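Local coordinates for protein RavA (Legionella pneumophila str. Paris, PDB 6WO6) that is a Legionella pneumophila effector with an elongated, largely helical structure, probably acting in infection of the host cell, at residues K213-T225 / E246-R258. The protein carries 2 engineered substitutions. Sequence-based numbering, arbitrary orientation.
Sequences KESSIAGKLALRT and ELAIKVQSAFALR
Ala218 and Ala222 meet Ala254 in a close helix-helix packing of RavA's all-helical fold, where the alanine methyls let the two axes come within 8.4 Å. Helix 214-224 and the start of helix 246-265 run in the same general direction, crossing at -38°. The methyl Ala218 CB lies over the opposite backbone, 3.6 Å from Lys250 O, while Ala222 CB and Ala254 CB touch at 3.7 Å. Larger apolar groups flank this seam: Leu221 CD1 reaches Val251 CG2 at 3.6 Å, the two side chains meeting at a slant. Phe255 brings its CD1-CE1 side alongside Ala222, with CE1 3.5 Å from Ala222 CA. Near the plane of its ring, at the edge, lie Leu221 O and Thr225 OG1. Just after helix 214-224, Thr225 turns its hydroxyl back on that helix, OG1 beside its own backbone N (chi1 -52°), and donates to Leu221 O, which also accepts from Thr225 N.

At the C-terminal end of helix 214-224, Arg258 sends its guanidinium to the last turn. NH1 makes weak, bent hydrogen bonds to the carbonyls of Ala222 and Leu223, the latter near the guanidinium plane, and the negative end of the helix dipole would be expected to favour the cation there. NE instead pairs with Glu262. At the other end the bend of Glu214 at chi2 lays its CG along the first turn of helix 246-265 and carries OE2 to 3.4 Å from Glu246 CB. Lys250 NZ comes 3.3 Å from Ser215 OG; both groups bind Glu286, which ties the pair to helix 281-286. Helix 230-240, which lies between the two in sequence, packs on Leu247 and Phe255, while Leu290 of helix 290-294 touches Ala222 and Leu223.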
ATOM      1  N   LYS A 213       9.142   2.904 -14.094  1.00 60.86           N
ATOM      2  CA  LYS A 213       9.996   1.722 -14.135  1.00 59.88           C
ATOM      3  C   LYS A 213       9.316   0.557 -14.840  1.00 55.73           C
ATOM      4  O   LYS A 213       9.842  -0.563 -14.816  1.00 54.21           O
ATOM      5  CB  LYS A 213      10.416   1.301 -12.722  1.00 62.36           C
ATOM      6  CG  LYS A 213      11.368   2.269 -12.039  1.00 67.44           C
ATOM      7  CD  LYS A 213      11.973   1.664 -10.782  1.00 70.40           C
ATOM      8  CE  LYS A 213      12.957   2.622 -10.119  1.00 74.35           C
ATOM      9  NZ  LYS A 213      13.651   1.997  -8.953  1.00 75.63           N
ATOM     10  N   GLU A 214       8.161   0.793 -15.470  1.00 53.86           N
ATOM     11  CA  GLU A 214       7.412  -0.299 -16.083  1.00 53.39           C
ATOM     12  C   GLU A 214       8.126  -0.876 -17.300  1.00 53.78           C
ATOM     13  O   GLU A 214       7.918  -2.047 -17.631  1.00 53.04           O
ATOM     14  CB  GLU A 214       6.011   0.173 -16.470  1.00 55.34           C
ATOM     15  CG  GLU A 214       5.177   0.706 -15.314  1.00 57.31           C
ATOM     16  CD  GLU A 214       5.327   2.200 -15.134  1.00 61.25           C
ATOM     17  OE1 GLU A 214       6.429   2.724 -15.400  1.00 63.53           O
ATOM     18  OE2 GLU A 214       4.338   2.853 -14.738  1.00 62.07           O
ATOM     19  N   SER A 215       8.967  -0.086 -17.974  1.00 54.59           N
ATOM     20  CA  SER A 215       9.718  -0.612 -19.111  1.00 56.44           C
ATOM     21  C   SER A 215      10.687  -1.703 -18.669  1.00 56.19           C
ATOM     22  O   SER A 215      10.735  -2.789 -19.261  1.00 55.84           O
ATOM     23  CB  SER A 215      10.465   0.520 -19.814  1.00 61.31           C
ATOM     24  OG  SER A 215       9.560   1.460 -20.362  1.00 64.40           O
ATOM     25  N   SER A 216      11.473  -1.426 -17.625  1.00 56.69           N
ATOM     26  CA  SER A 216      12.432  -2.408 -17.127  1.00 56.90           C
ATOM     27  C   SER A 216      11.730  -3.654 -16.602  1.00 55.74           C
ATOM     28  O   SER A 216      12.157  -4.784 -16.875  1.00 57.65           O
ATOM     29  CB  SER A 216      13.296  -1.775 -16.036  1.00 58.45           C
ATOM     30  OG  SER A 216      14.001  -2.757 -15.300  1.00 59.63           O
ATOM     31  N   ILE A 217      10.654  -3.465 -15.834  1.00 53.66           N
ATOM     32  CA  ILE A 217       9.913  -4.601 -15.297  1.00 49.51           C
ATOM     33  C   ILE A 217       9.337  -5.437 -16.430  1.00 49.14           C
ATOM     34  O   ILE A 217       9.373  -6.670 -16.389  1.00 49.08           O
ATOM     35  CB  ILE A 217       8.811  -4.115 -14.334  1.00 44.53           C
ATOM     36  CG1 ILE A 217       9.414  -3.280 -13.207  1.00 44.07           C
ATOM     37  CG2 ILE A 217       8.032  -5.292 -13.765  1.00 40.32           C
ATOM     38  CD1 ILE A 217       8.382  -2.508 -12.419  1.00 42.84           C
ATOM     39  N   ALA A 218       8.803  -4.780 -17.463  1.00 48.93           N
ATOM     40  CA  ALA A 218       8.221  -5.512 -18.582  1.00 47.34           C
ATOM     41  C   ALA A 218       9.285  -6.283 -19.347  1.00 47.23           C
ATOM     42  O   ALA A 218       9.047  -7.418 -19.778  1.00 45.83           O
ATOM     43  CB  ALA A 218       7.481  -4.550 -19.511  1.00 47.13           C
ATOM     44  N   GLY A 219      10.467  -5.687 -19.521  1.00 49.37           N
ATOM     45  CA  GLY A 219      11.550  -6.402 -20.176  1.00 51.01           C
ATOM     46  C   GLY A 219      11.974  -7.636 -19.402  1.00 52.28           C
ATOM     47  O   GLY A 219      12.113  -8.726 -19.968  1.00 51.62           O
ATOM     48  N   LYS A 220      12.171  -7.482 -18.087  1.00 53.37           N
ATOM     49  CA  LYS A 220      12.554  -8.629 -17.266  1.00 50.98           C
ATOM     50  C   LYS A 220      11.454  -9.685 -17.224  1.00 50.02           C
ATOM     51  O   LYS A 220      11.752 -10.883 -17.188  1.00 51.22           O
ATOM     52  CB  LYS A 220      12.916  -8.176 -15.852  1.00 48.25           C
ATOM     53  CG  LYS A 220      14.108  -7.231 -15.788  1.00 48.86           C
ATOM     54  CD  LYS A 220      14.730  -7.222 -14.401  1.00 50.37           C
ATOM     55  CE  LYS A 220      15.784  -6.136 -14.265  1.00 53.68           C
ATOM     56  NZ  LYS A 220      15.173  -4.777 -14.225  1.00 53.90           N
ATOM     57  N   LEU A 221      10.187  -9.266 -17.244  1.00 48.24           N
ATOM     58  CA  LEU A 221       9.091 -10.228 -17.289  1.00 47.68           C
ATOM     59  C   LEU A 221       9.115 -11.016 -18.591  1.00 49.05           C
ATOM     60  O   LEU A 221       9.071 -12.250 -18.582  1.00 48.93           O
ATOM     61  CB  LEU A 221       7.751  -9.511 -17.120  1.00 45.93           C
ATOM     62  CG  LEU A 221       7.340  -9.153 -15.693  1.00 45.98           C
ATOM     63  CD1 LEU A 221       6.040  -8.362 -15.691  1.00 44.38           C
ATOM     64  CD2 LEU A 221       7.206 -10.413 -14.859  1.00 45.74           C
ATOM     65  N   ALA A 222       9.187 -10.314 -19.724  1.00 50.21           N
ATOM     66  CA  ALA A 222       9.247 -10.995 -21.013  1.00 50.15           C
ATOM     67  C   ALA A 222      10.448 -11.927 -21.097  1.00 51.16           C
ATOM     68  O   ALA A 222      10.376 -12.971 -21.757  1.00 50.81           O
ATOM     69  CB  ALA A 222       9.290  -9.973 -22.150  1.00 49.69           C
ATOM     70  N   LEU A 223      11.549 -11.579 -20.428  1.00 52.63           N
ATOM     71  CA  LEU A 223      12.746 -12.408 -20.514  1.00 53.25           C
ATOM     72  C   LEU A 223      12.650 -13.654 -19.632  1.00 57.70           C
ATOM     73  O   LEU A 223      12.973 -14.759 -20.082  1.00 60.20           O
ATOM     74  CB  LEU A 223      13.980 -11.582 -20.144  1.00 50.41           C
ATOM     75  CG  LEU A 223      15.320 -12.317 -20.205  1.00 50.62           C
ATOM     76  CD1 LEU A 223      15.558 -12.887 -21.595  1.00 50.49           C
ATOM     77  CD2 LEU A 223      16.458 -11.394 -19.796  1.00 51.52           C
ATOM     78  N   ARG A 224      12.204 -13.504 -18.379  1.00 57.20           N
ATOM     79  CA  ARG A 224      12.327 -14.586 -17.404  1.00 56.13           C
ATOM     80  C   ARG A 224      11.033 -15.348 -17.135  1.00 51.26           C
ATOM     81  O   ARG A 224      11.094 -16.439 -16.558  1.00 52.56           O
ATOM     82  CB  ARG A 224      12.856 -14.042 -16.070  1.00 60.84           C
ATOM     83  CG  ARG A 224      13.906 -12.948 -16.195  1.00 65.75           C
ATOM     84  CD  ARG A 224      15.278 -13.469 -16.597  1.00 71.54           C
ATOM     85  NE  ARG A 224      16.256 -12.383 -16.650  1.00 76.81           N
ATOM     86  CZ  ARG A 224      17.050 -12.036 -15.641  1.00 81.13           C
ATOM     87  NH1 ARG A 224      16.996 -12.698 -14.493  1.00 83.32           N
ATOM     88  NH2 ARG A 224      17.902 -11.028 -15.780  1.00 82.23           N
ATOM     89  N   THR A 225       9.875 -14.817 -17.515  1.00 46.49           N
ATOM     90  CA  THR A 225       8.621 -15.513 -17.228  1.00 44.89           C
ATOM     91  C   THR A 225       8.535 -16.802 -18.038  1.00 47.56           C
ATOM     92  O   THR A 225       8.817 -16.791 -19.241  1.00 48.04           O
ATOM     93  CB  THR A 225       7.413 -14.628 -17.546  1.00 42.10           C
ATOM     94  OG1 THR A 225       7.552 -13.364 -16.888  1.00 43.69           O
ATOM     95  CG2 THR A 225       6.123 -15.291 -17.082  1.00 38.81           C
ATOM     96  N   GLU A 246       0.321   1.889 -17.539  1.00 66.98           N
ATOM     97  CA  GLU A 246       1.588   1.665 -18.228  1.00 63.70           C
ATOM     98  C   GLU A 246       2.024   0.209 -18.121  1.00 59.20           C
ATOM     99  O   GLU A 246       2.452  -0.390 -19.115  1.00 57.91           O
ATOM    100  CB  GLU A 246       2.668   2.590 -17.666  1.00 67.44           C
ATOM    101  CG  GLU A 246       2.527   4.054 -18.060  1.00 73.43           C
ATOM    102  CD  GLU A 246       2.802   4.297 -19.531  1.00 77.82           C
ATOM    103  OE1 GLU A 246       1.932   3.971 -20.369  1.00 79.45           O
ATOM    104  OE2 GLU A 246       3.894   4.812 -19.851  1.00 79.87           O
ATOM    105  N   LEU A 247       1.900  -0.381 -16.930  1.00 56.91           N
ATOM    106  CA  LEU A 247       2.421  -1.727 -16.709  1.00 50.81           C
ATOM    107  C   LEU A 247       1.784  -2.740 -17.655  1.00 49.34           C
ATOM    108  O   LEU A 247       2.489  -3.553 -18.263  1.00 50.97           O
ATOM    109  CB  LEU A 247       2.203  -2.144 -15.256  1.00 49.00           C
ATOM    110  CG  LEU A 247       2.756  -3.524 -14.897  1.00 47.36           C
ATOM    111  CD1 LEU A 247       4.271  -3.531 -14.980  1.00 45.53           C
ATOM    112  CD2 LEU A 247       2.290  -3.957 -13.515  1.00 49.90           C
ATOM    113  N   ALA A 248       0.457  -2.704 -17.800  1.00 47.11           N
ATOM    114  CA  ALA A 248      -0.220  -3.689 -18.639  1.00 47.99           C
ATOM    115  C   ALA A 248       0.180  -3.541 -20.106  1.00 53.17           C
ATOM    116  O   ALA A 248       0.535  -4.529 -20.769  1.00 55.06           O
ATOM    117  CB  ALA A 248      -1.733  -3.560 -18.473  1.00 48.01           C
ATOM    118  N   ILE A 249       0.113  -2.313 -20.631  1.00 53.30           N
ATOM    119  CA  ILE A 249       0.492  -2.058 -22.018  1.00 52.75           C
ATOM    120  C   ILE A 249       1.907  -2.556 -22.279  1.00 53.74           C
ATOM    121  O   ILE A 249       2.162  -3.292 -23.243  1.00 55.36           O
ATOM    122  CB  ILE A 249       0.359  -0.558 -22.345  1.00 52.13           C
ATOM    123  CG1 ILE A 249      -1.070  -0.065 -22.107  1.00 52.00           C
ATOM    124  CG2 ILE A 249       0.766  -0.285 -23.780  1.00 51.18           C
ATOM    125  CD1 ILE A 249      -1.237   1.430 -22.316  1.00 50.00           C
ATOM    126  N   LYS A 250       2.848  -2.174 -21.408  1.00 53.23           N
ATOM    127  CA  LYS A 250       4.249  -2.501 -21.653  1.00 52.11           C
ATOM    128  C   LYS A 250       4.502  -4.000 -21.537  1.00 50.58           C
ATOM    129  O   LYS A 250       5.249  -4.564 -22.343  1.00 50.28           O
ATOM    130  CB  LYS A 250       5.150  -1.723 -20.696  1.00 53.86           C
ATOM    131  CG  LYS A 250       4.940  -0.217 -20.743  1.00 56.79           C
ATOM    132  CD  LYS A 250       6.144   0.531 -21.264  1.00 58.85           C
ATOM    133  CE  LYS A 250       5.872   2.026 -21.259  1.00 63.11           C
ATOM    134  NZ  LYS A 250       6.973   2.811 -21.877  1.00 65.31           N
ATOM    135  N   VAL A 251       3.890  -4.665 -20.552  1.00 49.34           N
ATOM    136  CA  VAL A 251       4.103  -6.100 -20.386  1.00 46.42           C
ATOM    137  C   VAL A 251       3.566  -6.864 -21.591  1.00 47.33           C
ATOM    138  O   VAL A 251       4.228  -7.772 -22.119  1.00 45.89           O
ATOM    139  CB  VAL A 251       3.465  -6.583 -19.069  1.00 44.71           C
ATOM    140  CG1 VAL A 251       3.358  -8.095 -19.043  1.00 43.89           C
ATOM    141  CG2 VAL A 251       4.279  -6.098 -17.884  1.00 46.01           C
ATOM    142  N   GLN A 252       2.366  -6.503 -22.057  1.00 49.11           N
ATOM    143  CA  GLN A 252       1.806  -7.196 -23.211  1.00 50.19           C
ATOM    144  C   GLN A 252       2.634  -6.939 -24.467  1.00 50.88           C
ATOM    145  O   GLN A 252       2.873  -7.861 -25.259  1.00 50.47           O
ATOM    146  CB  GLN A 252       0.345  -6.786 -23.407  1.00 51.07           C
ATOM    147  CG  GLN A 252      -0.554  -7.195 -22.236  1.00 54.32           C
ATOM    148  CD  GLN A 252      -2.035  -7.062 -22.540  1.00 57.31           C
ATOM    149  OE1 GLN A 252      -2.647  -7.964 -23.117  1.00 59.17           O
ATOM    150  NE2 GLN A 252      -2.622  -5.935 -22.147  1.00 57.83           N
ATOM    151  N   SER A 253       3.120  -5.706 -24.648  1.00 51.28           N
ATOM    152  CA  SER A 253       3.921  -5.427 -25.835  1.00 54.16           C
ATOM    153  C   SER A 253       5.283  -6.114 -25.771  1.00 57.34           C
ATOM    154  O   SER A 253       5.817  -6.518 -26.809  1.00 60.70           O
ATOM    155  CB  SER A 253       4.088  -3.920 -26.023  1.00 54.63           C
ATOM    156  OG  SER A 253       5.305  -3.470 -25.456  1.00 55.00           O
ATOM    157  N   ALA A 254       5.853  -6.275 -24.573  1.00 55.12           N
ATOM    158  CA  ALA A 254       7.126  -6.980 -24.458  1.00 51.55           C
ATOM    159  C   ALA A 254       6.957  -8.465 -24.750  1.00 52.56           C
ATOM    160  O   ALA A 254       7.797  -9.072 -25.428  1.00 56.19           O
ATOM    161  CB  ALA A 254       7.726  -6.769 -23.069  1.00 50.67           C
ATOM    162  N   PHE A 255       5.879  -9.071 -24.244  1.00 51.15           N
ATOM    163  CA  PHE A 255       5.576 -10.447 -24.627  1.00 50.43           C
ATOM    164  C   PHE A 255       5.412 -10.571 -26.139  1.00 51.07           C
ATOM    165  O   PHE A 255       5.931 -11.513 -26.757  1.00 52.82           O
ATOM    166  CB  PHE A 255       4.313 -10.931 -23.915  1.00 49.38           C
ATOM    167  CG  PHE A 255       4.518 -11.262 -22.464  1.00 47.98           C
ATOM    168  CD1 PHE A 255       5.716 -11.800 -22.020  1.00 46.85           C
ATOM    169  CD2 PHE A 255       3.507 -11.038 -21.540  1.00 48.48           C
ATOM    170  CE1 PHE A 255       5.901 -12.109 -20.678  1.00 45.80           C
ATOM    171  CE2 PHE A 255       3.689 -11.344 -20.201  1.00 46.84           C
ATOM    172  CZ  PHE A 255       4.886 -11.879 -19.771  1.00 45.23           C
ATOM    173  N   ALA A 256       4.691  -9.624 -26.751  1.00 50.30           N
ATOM    174  CA  ALA A 256       4.503  -9.653 -28.200  1.00 48.50           C
ATOM    175  C   ALA A 256       5.832  -9.544 -28.936  1.00 49.90           C
ATOM    176  O   ALA A 256       6.051 -10.229 -29.942  1.00 49.37           O
ATOM    177  CB  ALA A 256       3.562  -8.528 -28.633  1.00 44.98           C
ATOM    178  N   LEU A 257       6.732  -8.685 -28.450  1.00 50.64           N
ATOM    179  CA  LEU A 257       8.031  -8.525 -29.098  1.00 51.72           C
ATOM    180  C   LEU A 257       8.861  -9.795 -28.995  1.00 54.73           C
ATOM    181  O   LEU A 257       9.550 -10.173 -29.951  1.00 57.31           O
ATOM    182  CB  LEU A 257       8.791  -7.348 -28.487  1.00 50.57           C
ATOM    183  CG  LEU A 257      10.240  -7.203 -28.961  1.00 49.29           C
ATOM    184  CD1 LEU A 257      10.298  -6.951 -30.458  1.00 47.48           C
ATOM    185  CD2 LEU A 257      10.956  -6.103 -28.197  1.00 49.73           C
ATOM    186  N   ARG A 258       8.827 -10.461 -27.836  1.00 53.42           N
ATOM    187  CA  ARG A 258       9.527 -11.738 -27.719  1.00 52.18           C
ATOM    188  C   ARG A 258       8.950 -12.770 -28.683  1.00 54.81           C
ATOM    189  O   ARG A 258       9.699 -13.526 -29.318  1.00 58.15           O
ATOM    190  CB  ARG A 258       9.468 -12.254 -26.283  1.00 50.06           C
ATOM    191  CG  ARG A 258       9.714 -13.748 -26.172  1.00 51.27           C
ATOM    192  CD  ARG A 258      10.537 -14.096 -24.950  1.00 54.22           C
ATOM    193  NE  ARG A 258      10.628 -15.540 -24.760  1.00 60.42           N
ATOM    194  CZ  ARG A 258      11.355 -16.127 -23.816  1.00 65.51           C
ATOM    195  NH1 ARG A 258      12.068 -15.392 -22.973  1.00 65.84           N
ATOM    196  NH2 ARG A 258      11.372 -17.448 -23.718  1.00 69.51           N
TER
HETATM  197  O   HOH W   1      11.582 -18.549 -20.409  1.00 51.66           O